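Local coordinates for 3-oxoacyl-[acyl-carrier-protein] synthase 3 (Micrococcus luteus NCTC 2665, PDB 4EWP) that probably catalyses the first condensation of fatty acid synthesis, condensing the acetyl group of acetyl-CoA with malonyl-ACP to give 3-oxobutanoyl-ACP, and works as a homodimer, at residues Ala21-Asn26 against Ile312-His317; Phe166-Gly171 against Ala304-Ala309. All coordinates share one frame; numbering follows the deposited sequence.

Contact 1: Ala21-Asn26 against Ile312-His317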
# COMPACT_ATOMS: atom_id res chain seq x y z
N ALA A 21 10.94 -17.55 -4.92
CA ALA A 21 9.72 -18.20 -4.47
C ALA A 21 9.85 -18.71 -3.04
O ALA A 21 10.93 -19.14 -2.61
CB ALA A 21 9.39 -19.38 -5.41
N TYR A 22 8.75 -18.66 -2.30
CA TYR A 22 8.66 -19.40 -1.05
C TYR A 22 7.32 -20.14 -1.06
O TYR A 22 6.26 -19.53 -1.23
CB TYR A 22 8.75 -18.47 0.17
CG TYR A 22 8.81 -19.23 1.48
CD1 TYR A 22 7.65 -19.75 2.07
CD2 TYR A 22 10.01 -19.44 2.13
CE1 TYR A 22 7.70 -20.45 3.27
CE2 TYR A 22 10.08 -20.13 3.33
CZ TYR A 22 8.92 -20.64 3.89
OH TYR A 22 9.02 -21.33 5.08
N ARG A 23 7.40 -21.45 -0.88
CA ARG A 23 6.24 -22.31 -0.86
C ARG A 23 6.23 -23.10 0.44
O ARG A 23 7.13 -23.89 0.69
CB ARG A 23 6.30 -23.32 -2.02
CG ARG A 23 6.13 -22.70 -3.39
CD ARG A 23 6.06 -23.79 -4.44
NE ARG A 23 6.20 -23.25 -5.79
CZ ARG A 23 5.17 -22.86 -6.54
NH1 ARG A 23 3.93 -22.95 -6.07
NH2 ARG A 23 5.39 -22.39 -7.77
N PRO A 24 5.20 -22.88 1.27
CA PRO A 24 5.02 -23.70 2.47
C PRO A 24 5.04 -25.19 2.13
O PRO A 24 4.52 -25.57 1.08
CB PRO A 24 3.65 -23.27 2.98
CG PRO A 24 3.53 -21.83 2.51
CD PRO A 24 4.18 -21.82 1.16
N ALA A 25 5.63 -26.01 3.00
CA ALA A 25 5.75 -27.44 2.74
C ALA A 25 4.43 -28.18 2.93
O ALA A 25 4.28 -29.31 2.46
CB ALA A 25 6.84 -28.06 3.62
N ASN A 26 3.49 -27.55 3.61
CA ASN A 26 2.20 -28.20 3.85
C ASN A 26 1.27 -28.06 2.65
O ASN A 26 0.72 -26.99 2.39
CB ASN A 26 1.53 -27.66 5.13
CG ASN A 26 0.41 -28.56 5.62
OD1 ASN A 26 0.28 -29.69 5.16
ND2 ASN A 26 -0.40 -28.06 6.54
N ILE A 312 1.32 -15.11 -9.48
CA ILE A 312 2.01 -15.01 -10.76
C ILE A 312 3.52 -15.27 -10.67
O ILE A 312 4.06 -16.07 -11.45
CB ILE A 312 1.73 -13.67 -11.45
CG1 ILE A 312 0.28 -13.65 -11.94
CG2 ILE A 312 2.70 -13.45 -12.62
CD1 ILE A 312 -0.20 -12.28 -12.44
N PRO A 313 4.22 -14.61 -9.73
CA PRO A 313 5.65 -14.92 -9.66
C PRO A 313 5.92 -16.37 -9.26
O PRO A 313 6.88 -16.96 -9.76
CB PRO A 313 6.19 -13.93 -8.59
CG PRO A 313 4.96 -13.47 -7.81
CD PRO A 313 3.80 -13.56 -8.77
N LEU A 314 5.07 -16.95 -8.40
CA LEU A 314 5.22 -18.36 -8.07
C LEU A 314 5.10 -19.24 -9.32
O LEU A 314 5.90 -20.16 -9.53
CB LEU A 314 4.19 -18.81 -7.02
CG LEU A 314 4.47 -18.50 -5.54
CD1 LEU A 314 3.32 -19.00 -4.68
CD2 LEU A 314 5.79 -19.14 -5.09
N ALA A 315 4.11 -18.93 -10.17
CA ALA A 315 3.87 -19.72 -11.38
C ALA A 315 5.00 -19.49 -12.38
O ALA A 315 5.41 -20.41 -13.09
CB ALA A 315 2.54 -19.35 -12.00
N MET A 316 5.49 -18.25 -12.44
CA MET A 316 6.61 -17.92 -13.33
C MET A 316 7.83 -18.73 -12.92
O MET A 316 8.54 -19.29 -13.76
CB MET A 316 6.94 -16.44 -13.25
CG MET A 316 8.04 -16.02 -14.19
SD MET A 316 8.61 -14.36 -13.85
CE MET A 316 7.13 -13.42 -14.24
N HIS A 317 8.06 -18.76 -11.61
CA HIS A 317 9.17 -19.52 -11.04
C HIS A 317 9.08 -20.99 -11.42
O HIS A 317 10.08 -21.61 -11.80
CB HIS A 317 9.19 -19.34 -9.52
CG HIS A 317 10.35 -20.01 -8.84
ND1 HIS A 317 10.34 -21.35 -8.51
CD2 HIS A 317 11.52 -19.52 -8.38
CE1 HIS A 317 11.48 -21.66 -7.90
NE2 HIS A 317 12.20 -20.56 -7.80
O HOH W 1 8.49 -23.37 -8.17
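The imidazole of His-317 and the guanidinium of Arg-23 each receive an aliphatic carbon on one face. Over the His-317 ring sits CB of Ala-21, 3.6 Å from the centroid and 10° off the ring normal, which satisfies a CH-pi contact. CG of His-317 is anti to its backbone N (chi1 -177°), which lays the ring against Ala-21. ND1 of His-317 lies 2.8 Å from a water that sits in the ring plane at its edge; NH2 of Arg-23 donates to the same water, bridging the two polar groups. The carboxylate of Glu-72 takes hydrogen bonds with NE2 of His-317 and the backbone N of Ala-21, serving both partners of the CH-pi pair.

The guanidinium carries CD2 of Leu-314 over the centre of one face, 4.0 Å above its plane. The same CD2 of Leu-314 is 3.6 Å from CB of Ala-21, so one methyl touches both the strand end and the arginine beyond it. Arg-23 NH2 comes within 2.9 Å of Leu-314 O, but the angle is too poor for a hydrogen bond; NH1 is held by a salt bridge to Asp-300 and a hydrogen bond to Gln-54. This is structural packing within the thiolase-type fold: it sets the end of edge strand 13-22 against helix 311-322, whose other sides meet helix 125-138 and strand 269-274.

Contact 2: Phe166-Gly171 against Ala304-Ala309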
# COMPACT_ATOMS: atom_id res chain seq x y z
N PHE A 166 -11.81 -22.62 0.31
CA PHE A 166 -11.01 -23.79 -0.06
C PHE A 166 -10.11 -23.53 -1.27
O PHE A 166 -9.24 -24.36 -1.57
CB PHE A 166 -11.92 -24.98 -0.33
CG PHE A 166 -12.88 -24.74 -1.44
CD1 PHE A 166 -14.12 -24.16 -1.19
CD2 PHE A 166 -12.54 -25.06 -2.75
CE1 PHE A 166 -15.00 -23.92 -2.22
CE2 PHE A 166 -13.42 -24.83 -3.78
CZ PHE A 166 -14.66 -24.26 -3.52
N LEU A 167 -10.31 -22.40 -1.96
CA LEU A 167 -9.47 -22.07 -3.12
C LEU A 167 -8.13 -21.50 -2.73
O LEU A 167 -7.19 -21.52 -3.51
CB LEU A 167 -10.16 -21.07 -4.06
CG LEU A 167 -11.17 -21.62 -5.06
CD1 LEU A 167 -12.59 -21.19 -4.67
CD2 LEU A 167 -10.83 -21.14 -6.45
N LEU A 168 -8.03 -20.98 -1.51
CA LEU A 168 -6.91 -20.12 -1.17
C LEU A 168 -5.74 -20.78 -0.46
O LEU A 168 -5.91 -21.60 0.45
CB LEU A 168 -7.39 -18.92 -0.34
CG LEU A 168 -8.53 -18.17 -1.02
CD1 LEU A 168 -8.92 -16.96 -0.17
CD2 LEU A 168 -8.09 -17.77 -2.43
N GLY A 169 -4.55 -20.39 -0.87
CA GLY A 169 -3.33 -20.93 -0.30
C GLY A 169 -2.39 -19.78 0.06
O GLY A 169 -2.69 -18.61 -0.20
N ASP A 170 -1.25 -20.14 0.65
CA ASP A 170 -0.30 -19.18 1.18
C ASP A 170 1.03 -19.32 0.47
O ASP A 170 1.38 -20.40 0.00
CB ASP A 170 -0.07 -19.44 2.68
CG ASP A 170 -1.38 -19.55 3.47
OD1 ASP A 170 -2.37 -18.86 3.13
OD2 ASP A 170 -1.41 -20.32 4.45
N GLY A 171 1.78 -18.22 0.40
CA GLY A 171 3.13 -18.27 -0.09
C GLY A 171 3.62 -16.91 -0.51
O GLY A 171 2.92 -15.91 -0.32
N ALA A 304 -0.71 -25.56 -5.80
CA ALA A 304 -0.45 -24.45 -4.88
C ALA A 304 -1.73 -23.83 -4.35
O ALA A 304 -1.72 -23.16 -3.31
CB ALA A 304 0.39 -23.39 -5.57
N GLY A 305 -2.84 -24.05 -5.06
CA GLY A 305 -4.06 -23.31 -4.79
C GLY A 305 -3.91 -21.87 -5.25
O GLY A 305 -2.91 -21.52 -5.88
N ASN A 306 -4.89 -21.03 -4.93
CA ASN A 306 -4.88 -19.62 -5.30
C ASN A 306 -4.17 -18.81 -4.21
O ASN A 306 -4.69 -18.64 -3.10
CB ASN A 306 -6.33 -19.15 -5.50
CG ASN A 306 -6.46 -17.66 -5.79
OD1 ASN A 306 -5.56 -16.86 -5.51
ND2 ASN A 306 -7.62 -17.27 -6.33
N THR A 307 -2.97 -18.32 -4.54
CA THR A 307 -2.15 -17.57 -3.58
C THR A 307 -2.15 -16.06 -3.84
O THR A 307 -1.22 -15.34 -3.45
CB THR A 307 -0.69 -18.06 -3.59
OG1 THR A 307 -0.12 -17.88 -4.89
CG2 THR A 307 -0.61 -19.52 -3.18
N SER A 308 -3.20 -15.58 -4.50
CA SER A 308 -3.40 -14.14 -4.67
C SER A 308 -2.17 -13.45 -5.28
O SER A 308 -1.69 -13.86 -6.33
CB SER A 308 -3.80 -13.51 -3.33
OG SER A 308 -4.48 -12.28 -3.52
N ALA A 309 -1.67 -12.40 -4.62
CA ALA A 309 -0.54 -11.62 -5.14
C ALA A 309 0.70 -12.47 -5.43
O ALA A 309 1.46 -12.18 -6.35
CB ALA A 309 -0.18 -10.47 -4.18
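Leu-168 and Asn-306 form a single beta bridge, their CA atoms 4.6 Å apart, and the tight packing is concentrated here. Asn-306 N donates to Leu-167 O at 2.7 Å, almost in line with the carbonyl bond, while Gly-169 N returns a 2.8 Å bond to Asn-306 O from well above the carbonyl plane. Gly-169 has no side chain, and its CA comes within 4.1 Å of Ala-304 O. The side chains of Leu-168 and Asn-306 lie alongside, with CD2 of Leu-168 3.7 Å from CG of Asn-306. Asn-306 OD1 accepts from Ser-308 N at 2.9 Å, an Asx turn that fixes the rotation of a side chain predicted to complete the Cys-His-Asn triad of FabH enzymes with Cys-123 and His-275; ND2 makes a weak hydrogen bond to Ala-277 O.

Beyond the bridge the fit is looser but still buried, without a solvent side. Thr-307 CG2 rests 3.7 Å from Gly-169 C and 4.5 Å from Gly-171 N. Gly-305, with phi 72°, leads the chain out of helix 301-304 into this loop, which runs on to helix 311-322; residues 166-171 lead into strand 170-180, which lies between strands 13-22 and 144-152.

In the fold
Both contacts reach the same five-stranded sheet, through its neighbouring strands 13-22 and 170-180, and both bring it together with C-terminal elements: helix 311-322 in contact 1, the loop just before it in contact 2. Their chemistry differs with depth. Contact 1, only partly buried, relies on side chains, a water and charged partners; contact 2, wholly buried, relies on paired backbone bonds and glycines, and it alone contains a predicted active-site residue. Their centres are about 10 Å apart, and they touch directly: Pro-24 CD packs 3.3 Å from Asp-170 O, and Leu-314 CD1 lies 3.6 Å from Thr-307 OG1.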